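Local coordinates for protein bifunctional endo-1,4-beta-xylanase A (Neocallimastix patriciarum, PDB 2VG9) that probably hydrolyses internal beta-1,4-xylosidic bonds of xylan, as an endo-acting xylanase of glycoside hydrolase family 11 with a beta jelly-roll fold, at residues A[107-112]-A[147-152]; A[93-98]-A[172-177]; A[113-116]-A[121-124]; A[192-197]-A[212-217]. All blocks are in the same frame, centred on the assembly; numbering follows the deposited sequence.

The four contacts divide between one curled sheet and what packs against it. Along the chain, contact 3 is nested inside contact 1, contact 1 inside contact 2, and contact 4 follows. Contacts 1 and 3 share strand 110-115, with centres about 18 Å apart. Contact 2 uses the neighbouring strand 89-100, which pairs on its other side with strand 190-200 of contact 4; the centres of contacts 2 and 4 are about 8 Å apart. Contacts 2 and 4 bridge the two sheets of the jelly roll through its apolar interior, whereas contact 1 sets what is probably the thumb turn against Leu109, just before strand 110-115, and contact 3 sets a loop on Ile115 within it.

Contact 1: A[107-112]-A[147-152]; sequences VPLVEY and PTINGG
Leu109 meets Thr148, Ile149 and Asn150 at the tip of what is, by family 11 topology, the thumb: a tight turn between strands 135-145 and 153-163 that overhangs the cleft. A type I turn runs from Thr148 to Gly151, closed by Gly151 N to Thr148 O at 3.3 Å, with Thr148 N to Gly151 O at 3.0 Å as the return bond of the same pair; Ile149 and Asn150 take its corner positions. Facing it, Leu109 lies just before strand 110-115, and both of its methyl groups are used. CD1 reaches end-on to the Thr148 side chain, 3.2 Å from OG1 and 3.6 Å from CG2. The shorter value should be read cautiously, because the Leu109 chi2 (-128°) and the Thr148 chi1 (-106°) are both eclipsed. CD2 lies 4.1 Å from Ile149 CD1, the two side chains crossing at a slant, and both residues also rest on Trp98 of strand 89-100. The amide of Asn150 passes Leu109 more distantly, ND2 being 4.2 Å from CG; its OD1 is taken by a hydrogen bond to Gln100. No hydrogen bond joins the two segments. Cohesion here is therefore van der Waals contact, with little directional constraint between thumb tip and Leu109, while directional bonds hold the turn itself and tie Asn150 to strand 89-100.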
loop_
_atom_site.group_PDB
_atom_site.type_symbol
_atom_site.label_atom_id
_atom_site.label_comp_id
_atom_site.label_asym_id
_atom_site.label_seq_id
_atom_site.Cartn_x
_atom_site.Cartn_y
_atom_site.Cartn_z
ATOM N N VAL A 107 -15.951 -3.507 -14.959
ATOM C CA VAL A 107 -14.782 -2.949 -14.274
ATOM C C VAL A 107 -14.303 -3.938 -13.209
ATOM O O VAL A 107 -15.092 -4.400 -12.404
ATOM C CB VAL A 107 -15.136 -1.629 -13.529
ATOM C CG1 VAL A 107 -13.889 -1.025 -12.856
ATOM C CG2 VAL A 107 -15.829 -0.623 -14.447
ATOM N N PRO A 108 -12.990 -4.224 -13.153
ATOM C CA PRO A 108 -12.530 -5.120 -12.084
ATOM C C PRO A 108 -12.329 -4.436 -10.714
ATOM O O PRO A 108 -12.150 -3.206 -10.625
ATOM C CB PRO A 108 -11.202 -5.662 -12.632
ATOM C CG PRO A 108 -10.692 -4.561 -13.512
ATOM C CD PRO A 108 -11.884 -3.776 -14.010
ATOM N N LEU A 109 -12.360 -5.251 -9.667
ATOM C CA LEU A 109 -11.990 -4.835 -8.327
ATOM C C LEU A 109 -10.466 -4.822 -8.324
ATOM O O LEU A 109 -9.853 -5.796 -8.766
ATOM C CB LEU A 109 -12.505 -5.877 -7.329
ATOM C CG LEU A 109 -12.747 -5.695 -5.817
ATOM C CD1 LEU A 109 -12.062 -6.746 -4.979
ATOM C CD2 LEU A 109 -12.565 -4.284 -5.236
ATOM N N VAL A 110 -9.844 -3.735 -7.858
ATOM C CA VAL A 110 -8.371 -3.597 -7.974
ATOM C C VAL A 110 -7.774 -3.262 -6.617
ATOM O O VAL A 110 -8.291 -2.390 -5.925
ATOM C CB VAL A 110 -7.983 -2.487 -8.999
ATOM C CG1 VAL A 110 -6.490 -2.137 -8.937
ATOM C CG2 VAL A 110 -8.407 -2.888 -10.407
ATOM N N GLU A 111 -6.702 -3.974 -6.242
ATOM C CA GLU A 111 -5.806 -3.586 -5.143
ATOM C C GLU A 111 -4.530 -3.093 -5.839
ATOM O O GLU A 111 -3.982 -3.782 -6.703
ATOM C CB GLU A 111 -5.507 -4.800 -4.267
ATOM C CG GLU A 111 -4.617 -4.572 -3.049
ATOM C CD GLU A 111 -4.456 -5.860 -2.250
ATOM O OE1 GLU A 111 -4.512 -5.810 -1.007
ATOM O OE2 GLU A 111 -4.292 -6.942 -2.874
ATOM N N TYR A 112 -4.083 -1.884 -5.515
ATOM C CA TYR A 112 -2.965 -1.269 -6.241
ATOM C C TYR A 112 -1.794 -0.952 -5.279
ATOM O O TYR A 112 -1.995 -0.754 -4.062
ATOM C CB TYR A 112 -3.437 -0.018 -7.015
ATOM C CG TYR A 112 -3.759 1.187 -6.134
ATOM C CD1 TYR A 112 -2.716 1.980 -5.608
ATOM C CD2 TYR A 112 -5.088 1.534 -5.820
ATOM C CE1 TYR A 112 -2.967 3.085 -4.793
ATOM C CE2 TYR A 112 -5.379 2.701 -5.000
ATOM C CZ TYR A 112 -4.289 3.450 -4.494
ATOM O OH TYR A 112 -4.454 4.565 -3.706
ATOM N N PRO A 147 -8.882 -12.816 0.117
ATOM C CA PRO A 147 -9.785 -11.892 0.792
ATOM C C PRO A 147 -9.619 -10.459 0.275
ATOM O O PRO A 147 -8.538 -10.073 -0.150
ATOM C CB PRO A 147 -9.376 -12.003 2.273
ATOM C CG PRO A 147 -7.956 -12.502 2.231
ATOM C CD PRO A 147 -7.924 -13.435 1.054
ATOM N N THR A 148 -10.690 -9.689 0.373
ATOM C CA THR A 148 -10.886 -8.464 -0.367
ATOM C C THR A 148 -11.536 -7.447 0.593
ATOM O O THR A 148 -11.994 -7.832 1.678
ATOM C CB THR A 148 -11.769 -8.856 -1.593
ATOM O OG1 THR A 148 -10.988 -8.886 -2.803
ATOM C CG2 THR A 148 -12.995 -8.041 -1.743
ATOM N N ILE A 149 -11.575 -6.163 0.221
ATOM C CA ILE A 149 -12.293 -5.156 1.022
ATOM C C ILE A 149 -13.804 -5.451 1.137
ATOM O O ILE A 149 -14.488 -4.885 1.986
ATOM C CB ILE A 149 -12.105 -3.698 0.467
ATOM C CG1 ILE A 149 -12.374 -3.652 -1.053
ATOM C CG2 ILE A 149 -10.735 -3.129 0.924
ATOM C CD1 ILE A 149 -12.558 -2.258 -1.644
ATOM N N ASN A 150 -14.290 -6.326 0.263
ATOM C CA ASN A 150 -15.706 -6.695 0.143
ATOM C C ASN A 150 -16.104 -7.990 0.875
ATOM O O ASN A 150 -17.294 -8.319 0.963
ATOM C CB ASN A 150 -16.068 -6.822 -1.339
ATOM C CG ASN A 150 -16.177 -5.482 -2.026
ATOM O OD1 ASN A 150 -16.230 -4.446 -1.375
ATOM N ND2 ASN A 150 -16.200 -5.492 -3.349
ATOM N N GLY A 151 -15.124 -8.739 1.379
ATOM C CA GLY A 151 -15.411 -10.041 2.016
ATOM C C GLY A 151 -14.404 -11.123 1.671
ATOM O O GLY A 151 -13.203 -10.847 1.485
ATOM N N GLY A 152 -14.890 -12.353 1.557
ATOM C CA GLY A 152 -14.017 -13.523 1.447
ATOM C C GLY A 152 -13.407 -13.756 0.078
ATOM O O GLY A 152 -13.837 -13.165 -0.914
#

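Contact 2: A[93-98]-A[172-177]; sequences LCVYGW and ITVSDH
Val95 presents two methyl groups to the segment 172-177 because its chi1 of -175° sets CG1 anti to the backbone N and CG2 anti to the carbonyl carbon. From the other side Ile172 is extended, CD1 trans along its chain (chi2 167°), and its tip runs alongside Val95 in the opposite sense. CD1 of Ile172 comes to 3.4 Å from Val95 CG2, closer than usual for two methyl carbons, so the fit is tight. The second methyl, Val95 CG1, meets Val174 CG2 at 4.2 Å. The closest alpha carbons, those of Val95 and Val174, are 8.2 Å apart, and no hydrogen bond links the segments. Between its two contact residues the chain bends through an inverse gamma turn centred on Thr173, the N-cap residue of helix 174-182. Its side chain gives the helix no capping bond, OG1 being bound instead to Asp133; the carbonyl Thr173 O accepts Asp176 N at 2.8 Å. Val95 thus meets strand 169-173 through Ile172 and the first turn of helix 174-182 through Val174. Strand 89-100 lies in the curled sheet, bonded through Val95 to Ile114 of strand 110-115, while strand 169-173 is outermost in the six-stranded sheet. Tyr77 of strand 73-86 packs on Ile172, Ile73 and Leu75 pack on Val174, and Val194 of strand 190-200 packs on Val95.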
loop_
_atom_site.group_PDB
_atom_site.type_symbol
_atom_site.label_atom_id
_atom_site.label_comp_id
_atom_site.label_asym_id
_atom_site.label_seq_id
_atom_site.Cartn_x
_atom_site.Cartn_y
_atom_site.Cartn_z
ATOM N N LEU A 93 7.734 -1.002 1.151
ATOM C CA LEU A 93 7.130 0.279 1.518
ATOM C C LEU A 93 6.491 0.845 0.239
ATOM O O LEU A 93 7.180 1.066 -0.785
ATOM C CB LEU A 93 8.212 1.230 2.030
ATOM C CG LEU A 93 7.846 2.638 2.506
ATOM C CD1 LEU A 93 6.962 2.563 3.723
ATOM C CD2 LEU A 93 9.160 3.437 2.787
ATOM N N CYS A 94 5.179 1.072 0.297
ATOM C CA CYS A 94 4.431 1.410 -0.902
ATOM C C CYS A 94 3.217 2.291 -0.649
ATOM O O CYS A 94 2.659 2.298 0.442
ATOM C CB CYS A 94 3.997 0.118 -1.636
ATOM S SG CYS A 94 2.872 -0.938 -0.685
ATOM N N VAL A 95 2.792 3.022 -1.671
ATOM C CA VAL A 95 1.449 3.614 -1.666
ATOM C C VAL A 95 0.512 2.449 -1.940
ATOM O O VAL A 95 0.856 1.526 -2.719
ATOM C CB VAL A 95 1.238 4.659 -2.784
ATOM C CG1 VAL A 95 -0.127 5.351 -2.688
ATOM C CG2 VAL A 95 2.363 5.689 -2.833
ATOM N N TYR A 96 -0.666 2.480 -1.309
ATOM C CA TYR A 96 -1.577 1.347 -1.339
ATOM C C TYR A 96 -3.056 1.766 -1.327
ATOM O O TYR A 96 -3.397 2.778 -0.744
ATOM C CB TYR A 96 -1.299 0.481 -0.115
ATOM C CG TYR A 96 -2.253 -0.672 0.071
ATOM C CD1 TYR A 96 -1.986 -1.929 -0.496
ATOM C CD2 TYR A 96 -3.401 -0.525 0.831
ATOM C CE1 TYR A 96 -2.851 -2.996 -0.310
ATOM C CE2 TYR A 96 -4.301 -1.591 1.012
ATOM C CZ TYR A 96 -4.026 -2.816 0.442
ATOM O OH TYR A 96 -4.912 -3.876 0.638
ATOM N N GLY A 97 -3.918 0.979 -1.968
ATOM C CA GLY A 97 -5.347 1.235 -1.867
ATOM C C GLY A 97 -6.122 0.301 -2.772
ATOM O O GLY A 97 -5.561 -0.692 -3.276
ATOM N N TRP A 98 -7.417 0.599 -2.944
ATOM C CA TRP A 98 -8.286 -0.176 -3.869
ATOM C C TRP A 98 -9.065 0.707 -4.830
ATOM O O TRP A 98 -9.356 1.878 -4.514
ATOM C CB TRP A 98 -9.286 -1.039 -3.075
ATOM C CG TRP A 98 -8.655 -2.118 -2.210
ATOM C CD1 TRP A 98 -7.970 -1.939 -1.041
ATOM C CD2 TRP A 98 -8.687 -3.529 -2.444
ATOM N NE1 TRP A 98 -7.573 -3.148 -0.539
ATOM C CE2 TRP A 98 -7.987 -4.142 -1.385
ATOM C CE3 TRP A 98 -9.239 -4.335 -3.445
ATOM C CZ2 TRP A 98 -7.813 -5.542 -1.301
ATOM C CZ3 TRP A 98 -9.067 -5.689 -3.374
ATOM C CH2 TRP A 98 -8.358 -6.294 -2.292
ATOM N N ILE A 172 5.105 11.771 -4.572
ATOM C CA ILE A 172 4.467 10.895 -5.556
ATOM C C ILE A 172 3.192 11.562 -6.084
ATOM O O ILE A 172 2.279 11.906 -5.318
ATOM C CB ILE A 172 4.111 9.503 -4.956
ATOM C CG1 ILE A 172 5.387 8.812 -4.385
ATOM C CG2 ILE A 172 3.283 8.621 -5.981
ATOM C CD1 ILE A 172 5.104 7.618 -3.516
ATOM N N THR A 173 3.152 11.743 -7.400
ATOM C CA THR A 173 1.931 12.131 -8.084
ATOM C C THR A 173 1.102 10.880 -8.348
ATOM O O THR A 173 1.117 10.300 -9.451
ATOM C CB THR A 173 2.207 12.925 -9.378
ATOM O OG1 THR A 173 3.260 13.872 -9.131
ATOM C CG2 THR A 173 0.907 13.625 -9.882
ATOM N N VAL A 174 0.369 10.482 -7.310
ATOM C CA VAL A 174 -0.451 9.284 -7.319
ATOM C C VAL A 174 -1.390 9.283 -8.554
ATOM O O VAL A 174 -1.547 8.253 -9.225
ATOM C CB VAL A 174 -1.260 9.174 -5.991
ATOM C CG1 VAL A 174 -2.262 8.034 -6.044
ATOM C CG2 VAL A 174 -0.286 8.985 -4.768
ATOM N N SER A 175 -1.969 10.441 -8.885
ATOM C CA SER A 175 -2.875 10.529 -10.042
ATOM C C SER A 175 -2.188 10.211 -11.385
ATOM O O SER A 175 -2.859 9.790 -12.322
ATOM C CB SER A 175 -3.546 11.927 -10.095
ATOM O OG SER A 175 -2.610 12.979 -9.850
ATOM N N ASP A 176 -0.867 10.424 -11.483
ATOM C CA ASP A 176 -0.082 10.106 -12.700
ATOM C C ASP A 176 0.092 8.571 -12.894
ATOM O O ASP A 176 0.070 8.082 -14.015
ATOM C CB ASP A 176 1.299 10.786 -12.666
ATOM C CG ASP A 176 1.274 12.217 -13.157
ATOM O OD1 ASP A 176 0.164 12.734 -13.451
ATOM O OD2 ASP A 176 2.382 12.819 -13.232
ATOM N N HIS A 177 0.259 7.830 -11.791
ATOM C CA HIS A 177 0.251 6.369 -11.799
ATOM C C HIS A 177 -1.102 5.874 -12.259
ATOM O O HIS A 177 -1.167 5.010 -13.129
ATOM C CB HIS A 177 0.608 5.803 -10.422
ATOM C CG HIS A 177 2.055 5.991 -10.065
ATOM N ND1 HIS A 177 2.534 7.135 -9.453
ATOM C CD2 HIS A 177 3.132 5.209 -10.288
ATOM C CE1 HIS A 177 3.844 7.031 -9.289
ATOM N NE2 HIS A 177 4.228 5.879 -9.795
#

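Contact 3: A[113-116]-A[121-124]; sequences YIIE and WVPD
Apolar contact between Ile115 and the Val122-Pro123 pair accounts for the whole of this interface. The main touch is Ile115 CD1 against Val122 CG2 at 3.6 Å, and Ile115 CG2 reaches the same methyl at 4.2 Å; the two side chains lie alongside each other, pointing in opposite senses. Val122 directs CG2 inward because that branch is anti to its backbone N, whereas CG1 takes the crowded position between N and the carbonyl carbon (chi1 67°). The trans second torsion of Ile115 (chi2 -180°) carries CD1 outward, to 4.3 Å from Pro123 CD. With the nearest alpha carbons, of Ile115 and Val122, at 8.6 Å, side chains alone bridge the gap. Within the loop segment, Pro123 N lies 3.7 Å above one face of the Trp121 indole, measured from its plane and displaced toward the rim.

Polar interactions run to other parts of the chain. Glu116, where the chain turns a corner, forms a salt bridge through OE1 to Arg167 and hydrogen bonds to Tyr77 and Tyr137, so its buried carboxylate is well satisfied. Asp124 OD1 forms a salt bridge to Lys138 of strand 135-145. In the fold, the segment 121-124 lies in the loop between strands 117-119 and 128-132 and packs on Ile115 of strand 110-115. Phe160 of strand 153-163 packs on both Ile115 and Pro123, and Arg92 of strand 89-100 also touches Pro123.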
loop_
_atom_site.group_PDB
_atom_site.type_symbol
_atom_site.label_atom_id
_atom_site.label_comp_id
_atom_site.label_asym_id
_atom_site.label_seq_id
_atom_site.Cartn_x
_atom_site.Cartn_y
_atom_site.Cartn_z
ATOM N N TYR A 113 -0.583 -0.969 -5.833
ATOM C CA TYR A 113 0.661 -0.772 -5.102
ATOM C C TYR A 113 1.553 0.157 -5.914
ATOM O O TYR A 113 1.807 -0.071 -7.111
ATOM C CB TYR A 113 1.418 -2.088 -4.936
ATOM C CG TYR A 113 0.682 -3.145 -4.189
ATOM C CD1 TYR A 113 0.930 -3.385 -2.838
ATOM C CD2 TYR A 113 -0.241 -3.949 -4.850
ATOM C CE1 TYR A 113 0.223 -4.382 -2.153
ATOM C CE2 TYR A 113 -0.939 -4.920 -4.194
ATOM C CZ TYR A 113 -0.705 -5.139 -2.858
ATOM O OH TYR A 113 -1.429 -6.146 -2.262
ATOM N N ILE A 114 2.043 1.205 -5.274
ATOM C CA ILE A 114 3.098 1.982 -5.894
ATOM C C ILE A 114 4.301 1.785 -4.985
ATOM O O ILE A 114 4.389 2.395 -3.907
ATOM C CB ILE A 114 2.732 3.483 -6.037
ATOM C CG1 ILE A 114 1.483 3.644 -6.931
ATOM C CG2 ILE A 114 3.901 4.274 -6.636
ATOM C CD1 ILE A 114 0.838 5.006 -6.775
ATOM N N ILE A 115 5.205 0.893 -5.406
ATOM C CA ILE A 115 6.234 0.410 -4.483
ATOM C C ILE A 115 7.490 1.237 -4.613
ATOM O O ILE A 115 8.151 1.220 -5.654
ATOM C CB ILE A 115 6.534 -1.099 -4.672
ATOM C CG1 ILE A 115 5.228 -1.910 -4.650
ATOM C CG2 ILE A 115 7.555 -1.588 -3.642
ATOM C CD1 ILE A 115 5.406 -3.430 -4.830
ATOM N N GLU A 116 7.809 1.933 -3.519
ATOM C CA GLU A 116 8.941 2.852 -3.424
ATOM C C GLU A 116 10.236 2.188 -2.973
ATOM O O GLU A 116 11.330 2.602 -3.369
ATOM C CB GLU A 116 8.578 3.984 -2.452
ATOM C CG GLU A 116 7.424 4.810 -2.954
ATOM C CD GLU A 116 7.861 5.727 -4.120
ATOM O OE1 GLU A 116 8.491 6.786 -3.852
ATOM O OE2 GLU A 116 7.587 5.375 -5.291
ATOM N N TRP A 121 12.624 -9.251 -2.064
ATOM C CA TRP A 121 11.682 -9.702 -3.097
ATOM C C TRP A 121 10.586 -8.684 -3.296
ATOM O O TRP A 121 10.102 -8.072 -2.338
ATOM C CB TRP A 121 11.043 -11.045 -2.698
ATOM C CG TRP A 121 10.107 -11.640 -3.727
ATOM C CD1 TRP A 121 10.446 -12.474 -4.774
ATOM C CD2 TRP A 121 8.686 -11.482 -3.789
ATOM N NE1 TRP A 121 9.319 -12.828 -5.476
ATOM C CE2 TRP A 121 8.228 -12.229 -4.898
ATOM C CE3 TRP A 121 7.750 -10.774 -3.014
ATOM C CZ2 TRP A 121 6.879 -12.288 -5.249
ATOM C CZ3 TRP A 121 6.411 -10.830 -3.372
ATOM C CH2 TRP A 121 5.991 -11.577 -4.481
ATOM N N VAL A 122 10.180 -8.535 -4.548
ATOM C CA VAL A 122 9.061 -7.653 -4.916
ATOM C C VAL A 122 8.332 -8.409 -6.032
ATOM O O VAL A 122 8.977 -9.198 -6.736
ATOM C CB VAL A 122 9.606 -6.262 -5.382
ATOM C CG1 VAL A 122 10.395 -6.382 -6.708
ATOM C CG2 VAL A 122 8.501 -5.207 -5.518
ATOM N N PRO A 123 6.978 -8.255 -6.121
ATOM C CA PRO A 123 6.227 -8.744 -7.265
ATOM C C PRO A 123 6.769 -8.255 -8.612
ATOM O O PRO A 123 7.316 -7.151 -8.708
ATOM C CB PRO A 123 4.805 -8.178 -7.033
ATOM C CG PRO A 123 4.713 -8.006 -5.583
ATOM C CD PRO A 123 6.090 -7.649 -5.100
ATOM N N ASP A 124 6.613 -9.111 -9.628
ATOM C CA ASP A 124 7.086 -8.819 -10.957
ATOM C C ASP A 124 6.298 -9.639 -11.988
ATOM O O ASP A 124 5.741 -10.705 -11.682
ATOM C CB ASP A 124 8.596 -9.097 -11.039
ATOM C CG ASP A 124 9.243 -8.511 -12.270
ATOM O OD1 ASP A 124 8.818 -7.434 -12.758
ATOM O OD2 ASP A 124 10.223 -9.128 -12.732
#

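Contact 4: A[192-197]-A[212-217]; sequences YEVALN and LDVYTT
Val194 faces Val214 and Leu196 faces Leu212 across two extended strands that lie in different sheets, the paired alpha carbons standing 7.4 Å and 7.9 Å apart, with no hydrogen bond between them. This pairing, rising on one strand as it falls on the other, shows that they run in opposite directions. In each of the four residues the bond to the beta carbon points at the facing strand. Val194 CG1 meets Val214 CG1 at 3.9 Å, and Val194 CB lies 4.0 Å from that same methyl. In both valines CG1 is anti to the backbone N (chi1 176° and -172°), yet the two side chains lie oblique to each other rather than meeting head-on. Leu212 works as a fork: CD2 lies 3.7 Å from Leu196 CB and CD1 4.0 Å from the same carbon, so the leucine tip presses on the base of the other side chain. Alternation along strand 190-200 turns Ala195 away, and on its other surface Asn197 hydrogen-bonds to Arg56 through OD1 and to Glu199 through ND2. Leu75 of strand 73-86 packs beside both Leu212 and Val214. Aliphatic side chains packed face to face between two sheets form the core of a beta sandwich; here strands 190-200 and 203-216, consecutive in the chain, contribute one to each sheet of the family 11 jelly roll.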
loop_
_atom_site.group_PDB
_atom_site.type_symbol
_atom_site.label_atom_id
_atom_site.label_comp_id
_atom_site.label_asym_id
_atom_site.label_seq_id
_atom_site.Cartn_x
_atom_site.Cartn_y
_atom_site.Cartn_z
ATOM N N TYR A 192 -11.140 3.955 -3.410
ATOM C CA TYR A 192 -11.402 3.602 -2.036
ATOM C C TYR A 192 -10.556 4.412 -1.041
ATOM O O TYR A 192 -11.091 4.973 -0.102
ATOM C CB TYR A 192 -11.168 2.092 -1.869
ATOM C CG TYR A 192 -11.341 1.540 -0.467
ATOM C CD1 TYR A 192 -12.609 1.493 0.120
ATOM C CD2 TYR A 192 -10.255 1.037 0.261
ATOM C CE1 TYR A 192 -12.809 0.980 1.398
ATOM C CE2 TYR A 192 -10.442 0.503 1.567
ATOM C CZ TYR A 192 -11.735 0.481 2.119
ATOM O OH TYR A 192 -12.003 -0.014 3.388
ATOM N N GLU A 193 -9.232 4.425 -1.228
ATOM C CA GLU A 193 -8.285 5.108 -0.323
ATOM C C GLU A 193 -6.933 5.249 -1.011
ATOM O O GLU A 193 -6.673 4.610 -2.042
ATOM C CB GLU A 193 -8.043 4.271 0.932
ATOM C CG GLU A 193 -7.191 3.017 0.600
ATOM C CD GLU A 193 -7.042 2.058 1.764
ATOM O OE1 GLU A 193 -6.968 2.515 2.922
ATOM O OE2 GLU A 193 -7.011 0.840 1.513
ATOM N N VAL A 194 -6.077 6.088 -0.424
ATOM C CA VAL A 194 -4.693 6.243 -0.841
ATOM C C VAL A 194 -3.912 6.234 0.459
ATOM O O VAL A 194 -4.073 7.119 1.329
ATOM C CB VAL A 194 -4.421 7.555 -1.642
ATOM C CG1 VAL A 194 -2.921 7.709 -1.967
ATOM C CG2 VAL A 194 -5.244 7.602 -2.965
ATOM N N ALA A 195 -3.076 5.210 0.603
ATOM C CA ALA A 195 -2.398 4.985 1.855
ATOM C C ALA A 195 -0.936 4.753 1.626
ATOM O O ALA A 195 -0.543 4.357 0.538
ATOM C CB ALA A 195 -3.031 3.760 2.599
ATOM N N LEU A 196 -0.129 5.011 2.654
ATOM C CA LEU A 196 1.244 4.523 2.695
ATOM C C LEU A 196 1.331 3.280 3.595
ATOM O O LEU A 196 0.850 3.285 4.719
ATOM C CB LEU A 196 2.199 5.607 3.154
ATOM C CG LEU A 196 3.647 5.188 2.944
ATOM C CD1 LEU A 196 4.008 5.326 1.441
ATOM C CD2 LEU A 196 4.544 6.032 3.894
ATOM N N ASN A 197 1.968 2.233 3.082
ATOM C CA ASN A 197 1.847 0.882 3.624
ATOM C C ASN A 197 3.225 0.231 3.800
ATOM O O ASN A 197 4.029 0.260 2.893
ATOM C CB ASN A 197 0.980 0.066 2.629
ATOM C CG ASN A 197 0.909 -1.433 2.962
ATOM O OD1 ASN A 197 0.457 -1.818 4.013
ATOM N ND2 ASN A 197 1.312 -2.277 2.012
ATOM N N LEU A 212 4.048 12.319 6.342
ATOM C CA LEU A 212 3.092 11.714 5.414
ATOM C C LEU A 212 1.961 12.680 5.167
ATOM O O LEU A 212 1.240 13.039 6.082
ATOM C CB LEU A 212 2.545 10.367 5.918
ATOM C CG LEU A 212 1.576 9.668 4.971
ATOM C CD1 LEU A 212 2.130 9.587 3.565
ATOM C CD2 LEU A 212 1.238 8.252 5.515
ATOM N N ASP A 213 1.816 13.090 3.921
ATOM C CA ASP A 213 0.742 14.010 3.550
ATOM C C ASP A 213 0.087 13.408 2.324
ATOM O O ASP A 213 0.774 12.973 1.408
ATOM C CB ASP A 213 1.315 15.384 3.184
ATOM C CG ASP A 213 0.260 16.489 3.162
ATOM O OD1 ASP A 213 -0.910 16.260 3.512
ATOM O OD2 ASP A 213 0.629 17.618 2.788
ATOM N N VAL A 214 -1.236 13.358 2.339
ATOM C CA VAL A 214 -2.026 12.860 1.192
ATOM C C VAL A 214 -3.057 13.937 0.902
ATOM O O VAL A 214 -3.729 14.408 1.828
ATOM C CB VAL A 214 -2.725 11.509 1.508
ATOM C CG1 VAL A 214 -3.356 10.924 0.237
ATOM C CG2 VAL A 214 -1.734 10.502 2.090
ATOM N N TYR A 215 -3.159 14.367 -0.349
ATOM C CA TYR A 215 -4.126 15.412 -0.712
ATOM C C TYR A 215 -4.667 15.281 -2.161
ATOM O O TYR A 215 -4.058 14.606 -3.020
ATOM C CB TYR A 215 -3.499 16.797 -0.508
ATOM C CG TYR A 215 -2.321 17.089 -1.438
ATOM C CD1 TYR A 215 -2.529 17.736 -2.673
ATOM C CD2 TYR A 215 -1.021 16.713 -1.093
ATOM C CE1 TYR A 215 -1.491 17.982 -3.542
ATOM C CE2 TYR A 215 0.052 16.984 -1.961
ATOM C CZ TYR A 215 -0.199 17.608 -3.178
ATOM O OH TYR A 215 0.816 17.884 -4.054
ATOM N N THR A 216 -5.793 15.953 -2.427
ATOM C CA THR A 216 -6.329 16.076 -3.791
ATOM C C THR A 216 -6.680 17.508 -4.082
ATOM O O THR A 216 -7.235 18.191 -3.213
ATOM C CB THR A 216 -7.689 15.403 -3.988
ATOM O OG1 THR A 216 -7.970 14.468 -2.945
ATOM C CG2 THR A 216 -7.792 14.788 -5.363
ATOM N N THR A 217 -6.395 17.946 -5.304
ATOM C CA THR A 217 -6.756 19.293 -5.774
ATOM C C THR A 217 -7.548 19.187 -7.087
ATOM O O THR A 217 -7.683 18.080 -7.666
ATOM C CB THR A 217 -5.511 20.150 -6.028
ATOM O OG1 THR A 217 -4.812 19.606 -7.151
ATOM C CG2 THR A 217 -4.565 20.138 -4.842
#